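Local coordinates for uncharacterized protein (Pseudomonas aeruginosa PAO1, PDB 4R1D), which probably serves as the immunity protein Tli4, binding the type VI secretion lipase effector Tle4 and so protecting the producing bacterium from its own toxin, at residues I35-D40 / T104-R109; T97-K102 / R131-R136; E225-A230 / T240-V245. One frame throughout, in Å; residues are numbered along the deposited sequence. Where two conformers were deposited one is given.

Contact 1. Residues I35-D40 / T104-R109; sequences IEYLDD and TWHVYR
Tyr37 swings its CG away from its own backbone N (chi1 166°), whereas Tyr108 keeps CG beside its N (chi1 -56°); their pairing puts both rings on one face, and these torsions turn the edge of Tyr37 toward the face of Tyr108. They form an offset edge-to-face pair with planes 61° apart. Tyr37 supplies the edge, CD1 foremost, and it comes within 3.8 Å of Tyr108 CE1. On the other flank of Tyr108, Ile35 CG1 packs against CB. At the far end of Tyr37, water 2 bridges OH (2.8 Å) to ND1 of His106 (2.9 Å), sitting in the plane of the imidazole. His151 meets the rings of both Tyr37 and His106, and Tyr108 OH is hydrogen-bonded to Asp150 O.

The backbones underneath are antiparallel neighbours, strands 33-38 and 107-115 of the Tli4 N-terminal domain. Glu36 and Arg109 make the hydrogen-bonded pair: Glu36 N to Arg109 O is 2.8 Å and nearly straight, and Arg109 N returns to Glu36 O at 2.8 Å. Tyr37 and Tyr108 are the non-hydrogen-bonded pair next along. Leu38 N donates to Val107 O.

The opposite face carries Glu36 and Arg109, side by side and pointing the same way. Both chains are extended, yet their charged groups stop short of each other, with Glu36 OE1 and Arg109 NH1 5.0 Å apart. Water 1 fills the link, donating to Glu36 OE1 at 2.6 Å and accepting from Arg109 NH1 at 3.0 Å, in the guanidinium plane. Arg109 NH2 also has a salt bridge to Asp96. Helix 42-58 packs over this face, with Leu45 on Val107 and Leu52 on Arg109. Val107 N is buried without a polar partner in the model and lies over the rim of one face of the Trp105 indole.

Contact 2. Residues T97-K102 / R131-R136; sequences TYVTSK and RNLRSR
A single beta bridge joins Lys102, just past strand 92-100, to Arg134 of the short strand 133-135, which follows directly on helix 119-132 and is an outer strand of a small three-stranded sheet with 152-155 and 146-149. Lys102 is bridged to Arg134 by bonding to the residues that flank it. Lys102 N donates to Leu133 O at 3.1 Å, somewhat bent, and Ser135 N donates to Lys102 O at 2.9 Å. The second bond is straight at the hydrogen, but Ser135 N stands well above the carbonyl plane of Lys102.

Leu133, the first residue to leave helical backbone angles, supplies the apolar part. Its CG lies opposite its backbone N (chi1 -166°), and the CD2 branch crosses to Val99 CG1 at 3.8 Å while also resting on the Thr100 carbonyl. CG itself sits against Ser101 CA, 3.9 Å away. Tyr108 packs on both Val99 and Leu133, and Ala152 and Ile154 of strand 152-155 also touch the buried leucine.

Two serines border the bridge, and Thr104 ties them together: Ser101 OG is hydrogen-bonded to Thr104 O and Ser135 OG to Thr104 N. Across the contact, Ser101 OG touches Ser135 CB at 3.8 Å.

Contact 3. Residues E225-A230 / T240-V245; sequences EEYLVA and TFMWEV
Thr240 pairs with Val229, each N donating to the other's O at 2.9 Å in almost straight bonds. Their side chains lie alongside, pointing the same way, with Val229 CG2 3.9 Å from Thr240 CB. Phe241 comes next on the other face, opposite Leu228 in a non-hydrogen-bonded pair. Leu228 CG sits over one face of the Phe241 ring in a CH-pi contact, 3.9 Å from the centroid, while Val229 O lies at the ring edge. Trp288 of helix 281-292 meets Phe241 edge-to-face.

This is the hairpin of strands 225-233 and 236-245 in the C-terminal domain of Tli4, close to perfectly antiparallel at 173°. Its Thr240 and Met242 face meets the other chain of the complex, presumably Tle4, where Ile88 and Trp96 of that chain pack on Thr240 and Met242 respectively.

Met242 shares two backbone bonds with Tyr227. The thioether bends at its last torsion (chi3 -84°), which brings CE back to within 4.0 Å of Tyr227 CB. Trp243 then presents the edge of its indole, CD1 lying 4.0 Å from Glu226 CB. The indole NE1 is hydrogen-bonded to His217 O; Glu226 makes a salt bridge to Arg213 through OE2 and hydrogen bonds to His217 and Trp288 through OE1. Glu244 N donates to Glu225 O at 3.0 Å, and Glu225 N completes the pair by donating to Glu244 O at 3.0 Å.

How the contacts relate
Contacts 1 and 2 are neighbours, their centres 8 Å apart, and both lie in the N-terminal domain. Strands 92-100 and 107-115 are neighbours; Tyr108 N probably bonds to Val99 O, and just beyond them Ser101 N to His106 O. Along the chain their segments alternate: 35-40, 97-102, 104-109, then 131-136. Contact 3 comes later, in the C-terminal domain, on the opposite side of the chain's centre and about 35 Å from contact 1 between centres. Of the three, only contact 3 touches the other chain; no other chain touches the segments of contacts 1 and 2, which join parts of the N-terminal domain to one another.

Contact 1. Residues I35-D40 / T104-R109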
loop_
_atom_site.group_PDB
_atom_site.type_symbol
_atom_site.label_atom_id
_atom_site.label_comp_id
_atom_site.label_asym_id
_atom_site.label_seq_id
_atom_site.Cartn_x
_atom_site.Cartn_y
_atom_site.Cartn_z
ATOM N N ILE B 35 18.260 -7.927 -6.162
ATOM C CA ILE B 35 19.255 -8.982 -6.120
ATOM C C ILE B 35 19.617 -9.165 -4.649
ATOM O O ILE B 35 20.219 -8.288 -4.019
ATOM C CB ILE B 35 20.491 -8.709 -7.024
ATOM C CG1 ILE B 35 21.491 -9.865 -6.897
ATOM C CG2 ILE B 35 21.134 -7.351 -6.716
ATOM C CD1 ILE B 35 22.381 -10.048 -8.129
ATOM N N GLU B 36 19.178 -10.298 -4.112
ATOM C CA GLU B 36 19.268 -10.602 -2.684
ATOM C C GLU B 36 20.448 -11.512 -2.379
ATOM O O GLU B 36 20.594 -12.580 -2.975
ATOM C CB GLU B 36 17.968 -11.268 -2.223
ATOM C CG GLU B 36 17.912 -11.532 -0.723
ATOM C CD GLU B 36 16.738 -12.408 -0.317
ATOM O OE1 GLU B 36 16.077 -12.973 -1.212
ATOM O OE2 GLU B 36 16.482 -12.535 0.907
ATOM N N TYR B 37 21.289 -11.092 -1.438
ATOM C CA TYR B 37 22.397 -11.921 -0.985
ATOM C C TYR B 37 21.884 -13.007 -0.039
ATOM O O TYR B 37 21.132 -12.730 0.898
ATOM C CB TYR B 37 23.449 -11.060 -0.284
ATOM C CG TYR B 37 24.432 -11.890 0.493
ATOM C CD1 TYR B 37 25.390 -12.654 -0.155
ATOM C CD2 TYR B 37 24.376 -11.937 1.877
ATOM C CE1 TYR B 37 26.275 -13.438 0.560
ATOM C CE2 TYR B 37 25.252 -12.713 2.599
ATOM C CZ TYR B 37 26.197 -13.456 1.941
ATOM O OH TYR B 37 27.064 -14.218 2.682
ATOM N N LEU B 38 22.294 -14.246 -0.284
ATOM C CA LEU B 38 21.841 -15.372 0.527
ATOM C C LEU B 38 22.995 -15.908 1.368
ATOM O O LEU B 38 24.135 -15.911 0.910
ATOM C CB LEU B 38 21.329 -16.489 -0.381
ATOM C CG LEU B 38 20.228 -16.125 -1.382
ATOM C CD1 LEU B 38 19.855 -17.344 -2.241
ATOM C CD2 LEU B 38 19.012 -15.600 -0.645
ATOM N N ASP B 39 22.685 -16.371 2.579
ATOM C CA ASP B 39 23.697 -16.926 3.487
ATOM C C ASP B 39 24.070 -18.350 3.105
ATOM O O ASP B 39 24.991 -18.932 3.679
ATOM C CB ASP B 39 23.185 -16.929 4.930
ATOM C CG ASP B 39 23.060 -15.534 5.508
ATOM O OD1 ASP B 39 23.940 -14.693 5.219
ATOM O OD2 ASP B 39 22.083 -15.278 6.245
ATOM N N ASP B 40 23.348 -18.904 2.137
ATOM C CA ASP B 40 23.478 -20.310 1.764
ATOM C C ASP B 40 24.891 -20.768 1.468
ATOM O O ASP B 40 25.629 -20.111 0.733
ATOM C CB ASP B 40 22.632 -20.617 0.528
ATOM C CG ASP B 40 21.148 -20.497 0.792
ATOM O OD1 ASP B 40 20.744 -19.593 1.546
ATOM O OD2 ASP B 40 20.391 -21.318 0.237
ATOM N N THR B 104 35.563 -16.070 -5.381
ATOM C CA THR B 104 35.035 -16.437 -4.077
ATOM C C THR B 104 33.523 -16.614 -4.170
ATOM O O THR B 104 32.801 -15.720 -4.601
ATOM C CB THR B 104 35.363 -15.400 -2.983
ATOM O OG1 THR B 104 36.773 -15.395 -2.732
ATOM C CG2 THR B 104 34.652 -15.762 -1.692
ATOM N N TRP B 105 33.060 -17.776 -3.747
ATOM C CA TRP B 105 31.659 -18.150 -3.854
ATOM C C TRP B 105 30.775 -17.375 -2.881
ATOM O O TRP B 105 31.024 -17.360 -1.677
ATOM C CB TRP B 105 31.546 -19.648 -3.584
ATOM C CG TRP B 105 30.260 -20.284 -3.983
ATOM C CD1 TRP B 105 29.971 -20.866 -5.183
ATOM C CD2 TRP B 105 29.096 -20.428 -3.174
ATOM N NE1 TRP B 105 28.692 -21.365 -5.173
ATOM C CE2 TRP B 105 28.132 -21.106 -3.948
ATOM C CE3 TRP B 105 28.771 -20.048 -1.869
ATOM C CZ2 TRP B 105 26.869 -21.414 -3.462
ATOM C CZ3 TRP B 105 27.516 -20.353 -1.388
ATOM C CH2 TRP B 105 26.580 -21.033 -2.180
ATOM N N HIS B 106 29.751 -16.716 -3.418
ATOM C CA HIS B 106 28.650 -16.179 -2.624
ATOM C C HIS B 106 27.414 -16.380 -3.475
ATOM O O HIS B 106 27.488 -16.292 -4.702
ATOM C CB HIS B 106 28.808 -14.679 -2.358
ATOM C CG HIS B 106 30.074 -14.316 -1.649
ATOM N ND1 HIS B 106 30.302 -14.629 -0.326
ATOM C CD2 HIS B 106 31.176 -13.659 -2.078
ATOM C CE1 HIS B 106 31.493 -14.181 0.030
ATOM N NE2 HIS B 106 32.046 -13.592 -1.016
ATOM N N VAL B 107 26.286 -16.624 -2.830
ATOM C CA VAL B 107 25.048 -16.909 -3.551
ATOM C C VAL B 107 24.072 -15.739 -3.536
ATOM O O VAL B 107 23.970 -15.036 -2.541
ATOM C CB VAL B 107 24.356 -18.136 -2.951
ATOM C CG1 VAL B 107 22.864 -17.932 -2.897
ATOM C CG2 VAL B 107 24.678 -19.341 -3.770
ATOM N N TYR B 108 23.365 -15.543 -4.649
ATOM C CA TYR B 108 22.365 -14.484 -4.758
ATOM C C TYR B 108 21.098 -14.987 -5.418
ATOM O O TYR B 108 21.151 -15.851 -6.296
ATOM C CB TYR B 108 22.919 -13.310 -5.572
ATOM C CG TYR B 108 24.202 -12.775 -5.000
ATOM C CD1 TYR B 108 24.211 -11.647 -4.187
ATOM C CD2 TYR B 108 25.408 -13.430 -5.239
ATOM C CE1 TYR B 108 25.387 -11.171 -3.651
ATOM C CE2 TYR B 108 26.574 -12.971 -4.705
ATOM C CZ TYR B 108 26.569 -11.844 -3.916
ATOM O OH TYR B 108 27.761 -11.397 -3.397
ATOM N N ARG B 109 19.964 -14.422 -5.005
ATOM C CA ARG B 109 18.693 -14.694 -5.654
ATOM C C ARG B 109 18.223 -13.418 -6.345
ATOM O O ARG B 109 18.221 -12.355 -5.741
ATOM C CB ARG B 109 17.649 -15.132 -4.632
ATOM C CG ARG B 109 16.303 -15.433 -5.254
ATOM C CD ARG B 109 15.245 -15.719 -4.196
ATOM N NE ARG B 109 14.102 -16.426 -4.767
ATOM C CZ ARG B 109 13.007 -16.757 -4.087
ATOM N NH1 ARG B 109 12.894 -16.435 -2.808
ATOM N NH2 ARG B 109 12.019 -17.414 -4.690
HETATM O O HOH W 1 14.320 -14.878 -0.731
HETATM O O HOH W 2 28.355 -16.250 1.183
#

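Contact 2. Residues T97-K102 / R131-R136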
loop_
_atom_site.group_PDB
_atom_site.type_symbol
_atom_site.label_atom_id
_atom_site.label_comp_id
_atom_site.label_asym_id
_atom_site.label_seq_id
_atom_site.Cartn_x
_atom_site.Cartn_y
_atom_site.Cartn_z
ATOM N N THR B 97 16.141 -16.407 -10.660
ATOM C CA THR B 97 17.543 -16.731 -10.962
ATOM C C THR B 97 18.420 -16.823 -9.720
ATOM O O THR B 97 18.328 -15.991 -8.808
ATOM C CB THR B 97 18.215 -15.732 -11.924
ATOM O OG1 THR B 97 18.386 -14.472 -11.273
ATOM C CG2 THR B 97 17.417 -15.562 -13.234
ATOM N N TYR B 98 19.279 -17.833 -9.705
ATOM C CA TYR B 98 20.264 -17.996 -8.645
ATOM C C TYR B 98 21.640 -17.889 -9.279
ATOM O O TYR B 98 21.916 -18.515 -10.307
ATOM C CB TYR B 98 20.052 -19.340 -7.942
ATOM C CG TYR B 98 18.687 -19.392 -7.306
ATOM C CD1 TYR B 98 18.508 -18.993 -5.997
ATOM C CD2 TYR B 98 17.559 -19.756 -8.045
ATOM C CE1 TYR B 98 17.258 -18.993 -5.410
ATOM C CE2 TYR B 98 16.299 -19.760 -7.466
ATOM C CZ TYR B 98 16.160 -19.373 -6.145
ATOM O OH TYR B 98 14.926 -19.365 -5.539
ATOM N N VAL B 99 22.491 -17.065 -8.691
ATOM C CA VAL B 99 23.771 -16.755 -9.320
ATOM C C VAL B 99 24.839 -16.596 -8.254
ATOM O O VAL B 99 24.553 -16.151 -7.140
ATOM C CB VAL B 99 23.681 -15.481 -10.195
ATOM C CG1 VAL B 99 23.344 -14.253 -9.352
ATOM C CG2 VAL B 99 24.970 -15.270 -10.986
ATOM N N THR B 100 26.066 -16.975 -8.594
ATOM C CA THR B 100 27.167 -16.949 -7.642
ATOM C C THR B 100 28.296 -16.045 -8.110
ATOM O O THR B 100 28.539 -15.909 -9.299
ATOM C CB THR B 100 27.728 -18.368 -7.433
ATOM O OG1 THR B 100 28.090 -18.922 -8.705
ATOM C CG2 THR B 100 26.680 -19.249 -6.787
ATOM N N SER B 101 28.990 -15.424 -7.163
ATOM C CA SER B 101 30.140 -14.598 -7.492
ATOM C C SER B 101 31.364 -15.484 -7.711
ATOM O O SER B 101 31.396 -16.632 -7.254
ATOM C CB SER B 101 30.412 -13.615 -6.355
ATOM O OG SER B 101 30.478 -14.309 -5.120
ATOM N N LYS B 102 32.346 -14.944 -8.428
ATOM C CA LYS B 102 33.623 -15.627 -8.639
ATOM C C LYS B 102 34.757 -14.639 -8.411
ATOM O O LYS B 102 34.608 -13.437 -8.654
ATOM C CB LYS B 102 33.713 -16.190 -10.063
ATOM C CG LYS B 102 32.526 -17.039 -10.469
ATOM C CD LYS B 102 32.309 -18.194 -9.512
ATOM C CE LYS B 102 30.878 -18.704 -9.579
ATOM N NZ LYS B 102 30.634 -19.821 -8.630
ATOM N N ARG B 131 28.454 -14.224 -15.876
ATOM C CA ARG B 131 29.819 -13.925 -16.310
ATOM C C ARG B 131 30.429 -12.768 -15.530
ATOM O O ARG B 131 31.626 -12.776 -15.252
ATOM C CB ARG B 131 29.870 -13.583 -17.803
ATOM C CG ARG B 131 29.577 -14.748 -18.731
ATOM C CD ARG B 131 29.953 -14.422 -20.176
ATOM N NE ARG B 131 29.152 -13.340 -20.743
ATOM C CZ ARG B 131 27.996 -13.517 -21.376
ATOM N NH1 ARG B 131 27.497 -14.738 -21.520
ATOM N NH2 ARG B 131 27.338 -12.473 -21.864
ATOM N N ASN B 132 29.605 -11.778 -15.181
ATOM C CA ASN B 132 30.104 -10.514 -14.647
ATOM C C ASN B 132 30.135 -10.394 -13.118
ATOM O O ASN B 132 30.677 -9.422 -12.591
ATOM C CB ASN B 132 29.289 -9.337 -15.204
ATOM C CG ASN B 132 29.323 -9.251 -16.730
ATOM O OD1 ASN B 132 30.268 -9.708 -17.382
ATOM N ND2 ASN B 132 28.293 -8.642 -17.301
ATOM N N LEU B 133 29.559 -11.356 -12.405
ATOM C CA LEU B 133 29.445 -11.218 -10.946
ATOM C C LEU B 133 30.768 -11.560 -10.251
ATOM O O LEU B 133 31.130 -12.722 -10.153
ATOM C CB LEU B 133 28.302 -12.079 -10.396
ATOM C CG LEU B 133 27.882 -11.765 -8.952
ATOM C CD1 LEU B 133 27.542 -10.286 -8.785
ATOM C CD2 LEU B 133 26.714 -12.637 -8.507
ATOM N N ARG B 134 31.477 -10.535 -9.781
ATOM C CA ARG B 134 32.814 -10.711 -9.208
ATOM C C ARG B 134 32.761 -10.553 -7.697
ATOM O O ARG B 134 32.139 -9.628 -7.192
ATOM C CB ARG B 134 33.775 -9.659 -9.763
ATOM C CG ARG B 134 33.897 -9.623 -11.276
ATOM C CD ARG B 134 34.922 -10.616 -11.804
ATOM N NE ARG B 134 35.488 -10.160 -13.073
ATOM C CZ ARG B 134 35.009 -10.481 -14.272
ATOM N NH1 ARG B 134 33.951 -11.275 -14.380
ATOM N NH2 ARG B 134 35.594 -10.013 -15.368
ATOM N N SER B 135 33.427 -11.443 -6.970
ATOM C CA SER B 135 33.465 -11.323 -5.514
ATOM C C SER B 135 34.380 -10.176 -5.051
ATOM O O SER B 135 35.337 -9.800 -5.750
ATOM C CB SER B 135 33.939 -12.644 -4.906
ATOM O OG SER B 135 35.187 -13.010 -5.482
ATOM N N ARG B 136 34.085 -9.623 -3.874
ATOM C CA ARG B 136 34.958 -8.661 -3.210
ATOM C C ARG B 136 34.780 -8.824 -1.700
ATOM O O ARG B 136 33.751 -9.320 -1.245
ATOM C CB ARG B 136 34.638 -7.211 -3.637
ATOM C CG ARG B 136 33.327 -6.654 -3.051
ATOM C CD ARG B 136 32.968 -5.244 -3.557
ATOM N NE ARG B 136 31.657 -4.883 -3.015
ATOM C CZ ARG B 136 31.462 -4.120 -1.940
ATOM N NH1 ARG B 136 32.490 -3.578 -1.306
ATOM N NH2 ARG B 136 30.229 -3.885 -1.508
#

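Contact 3. Residues E225-A230 / T240-V245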
loop_
_atom_site.group_PDB
_atom_site.type_symbol
_atom_site.label_atom_id
_atom_site.label_comp_id
_atom_site.label_asym_id
_atom_site.label_seq_id
_atom_site.Cartn_x
_atom_site.Cartn_y
_atom_site.Cartn_z
ATOM N N GLU B 225 21.188 19.652 -5.263
ATOM C CA GLU B 225 20.481 20.760 -4.640
ATOM C C GLU B 225 19.821 20.230 -3.378
ATOM O O GLU B 225 19.524 19.045 -3.294
ATOM C CB GLU B 225 19.456 21.361 -5.602
ATOM C CG GLU B 225 20.118 21.917 -6.867
ATOM C CD GLU B 225 19.204 22.809 -7.698
ATOM O OE1 GLU B 225 17.971 22.610 -7.666
ATOM O OE2 GLU B 225 19.733 23.713 -8.385
ATOM N N GLU B 226 19.613 21.091 -2.393
ATOM C CA GLU B 226 19.101 20.622 -1.111
ATOM C C GLU B 226 18.034 21.536 -0.540
ATOM O O GLU B 226 17.958 22.714 -0.870
ATOM C CB GLU B 226 20.243 20.477 -0.102
ATOM C CG GLU B 226 20.772 21.799 0.390
ATOM C CD GLU B 226 21.996 21.651 1.277
ATOM O OE1 GLU B 226 22.321 20.510 1.685
ATOM O OE2 GLU B 226 22.634 22.685 1.553
ATOM N N TYR B 227 17.231 20.974 0.352
ATOM C CA TYR B 227 16.174 21.695 1.010
ATOM C C TYR B 227 16.142 21.093 2.400
ATOM O O TYR B 227 15.959 19.888 2.550
ATOM C CB TYR B 227 14.848 21.438 0.273
ATOM C CG TYR B 227 13.847 22.568 0.359
ATOM C CD1 TYR B 227 13.654 23.266 1.540
ATOM C CD2 TYR B 227 13.102 22.939 -0.751
ATOM C CE1 TYR B 227 12.732 24.304 1.618
ATOM C CE2 TYR B 227 12.179 23.976 -0.684
ATOM C CZ TYR B 227 12.000 24.652 0.507
ATOM O OH TYR B 227 11.093 25.686 0.589
ATOM N N LEU B 228 16.348 21.918 3.421
ATOM C CA LEU B 228 16.512 21.412 4.779
ATOM C C LEU B 228 15.518 22.092 5.707
ATOM O O LEU B 228 15.529 23.317 5.833
ATOM C CB LEU B 228 17.935 21.713 5.286
ATOM C CG LEU B 228 19.083 20.731 5.031
ATOM C CD1 LEU B 228 19.183 20.268 3.598
ATOM C CD2 LEU B 228 20.406 21.355 5.477
ATOM N N VAL B 229 14.658 21.315 6.358
ATOM C CA VAL B 229 13.683 21.911 7.258
ATOM C C VAL B 229 13.741 21.267 8.640
ATOM O O VAL B 229 14.232 20.154 8.798
ATOM C CB VAL B 229 12.246 21.838 6.684
ATOM C CG1 VAL B 229 12.212 22.401 5.257
ATOM C CG2 VAL B 229 11.726 20.416 6.710
ATOM N N ALA B 230 13.271 21.992 9.642
ATOM C CA ALA B 230 13.203 21.457 10.988
ATOM C C ALA B 230 11.997 22.065 11.676
ATOM O O ALA B 230 11.511 23.127 11.278
ATOM C CB ALA B 230 14.471 21.768 11.755
ATOM N N THR B 240 13.830 17.302 8.468
ATOM C CA THR B 240 13.797 16.628 7.173
ATOM C C THR B 240 14.769 17.327 6.228
ATOM O O THR B 240 14.553 18.472 5.834
ATOM C CB THR B 240 12.388 16.584 6.578
ATOM O OG1 THR B 240 11.514 15.898 7.485
ATOM C CG2 THR B 240 12.400 15.830 5.264
ATOM N N PHE B 241 15.870 16.639 5.935
ATOM C CA PHE B 241 16.935 17.155 5.084
ATOM C C PHE B 241 16.898 16.364 3.789
ATOM O O PHE B 241 16.879 15.128 3.815
ATOM C CB PHE B 241 18.309 16.967 5.741
ATOM C CG PHE B 241 18.508 17.766 6.998
ATOM C CD1 PHE B 241 17.525 18.631 7.464
ATOM C CD2 PHE B 241 19.684 17.636 7.727
ATOM C CE1 PHE B 241 17.713 19.360 8.627
ATOM C CE2 PHE B 241 19.876 18.358 8.895
ATOM C CZ PHE B 241 18.895 19.222 9.343
ATOM N N MET B 242 16.862 17.076 2.665
ATOM C CA MET B 242 16.647 16.466 1.348
ATOM C C MET B 242 17.706 16.951 0.353
ATOM O O MET B 242 17.963 18.141 0.279
ATOM C CB MET B 242 15.253 16.860 0.842
ATOM C CG MET B 242 14.143 16.440 1.797
ATOM S SD MET B 242 12.569 17.275 1.502
ATOM C CE MET B 242 12.813 18.798 2.414
ATOM N N TRP B 243 18.312 16.031 -0.399
ATOM C CA TRP B 243 19.377 16.368 -1.346
ATOM C C TRP B 243 19.186 15.499 -2.580
ATOM O O TRP B 243 18.922 14.311 -2.459
ATOM C CB TRP B 243 20.732 16.062 -0.701
ATOM C CG TRP B 243 21.971 16.394 -1.518
ATOM C CD1 TRP B 243 22.663 17.576 -1.509
ATOM C CD2 TRP B 243 22.695 15.514 -2.398
ATOM N NE1 TRP B 243 23.758 17.488 -2.340
ATOM C CE2 TRP B 243 23.797 16.240 -2.904
ATOM C CE3 TRP B 243 22.511 14.188 -2.819
ATOM C CZ2 TRP B 243 24.718 15.687 -3.802
ATOM C CZ3 TRP B 243 23.426 13.635 -3.722
ATOM C CH2 TRP B 243 24.521 14.387 -4.201
ATOM N N GLU B 244 19.313 16.094 -3.764
ATOM C CA GLU B 244 19.096 15.347 -4.976
ATOM C C GLU B 244 19.914 15.868 -6.142
ATOM O O GLU B 244 20.150 17.075 -6.278
ATOM C CB GLU B 244 17.605 15.374 -5.347
ATOM C CG GLU B 244 17.253 14.479 -6.530
ATOM C CD GLU B 244 15.753 14.303 -6.690
ATOM O OE1 GLU B 244 15.031 14.408 -5.679
ATOM O OE2 GLU B 244 15.298 14.058 -7.831
ATOM N N VAL B 245 20.374 14.917 -6.944
ATOM C CA VAL B 245 20.911 15.171 -8.264
ATOM C C VAL B 245 19.896 14.572 -9.226
ATOM O O VAL B 245 19.616 13.373 -9.176
ATOM C CB VAL B 245 22.257 14.458 -8.455
ATOM C CG1 VAL B 245 22.678 14.492 -9.933
ATOM C CG2 VAL B 245 23.317 15.074 -7.542
#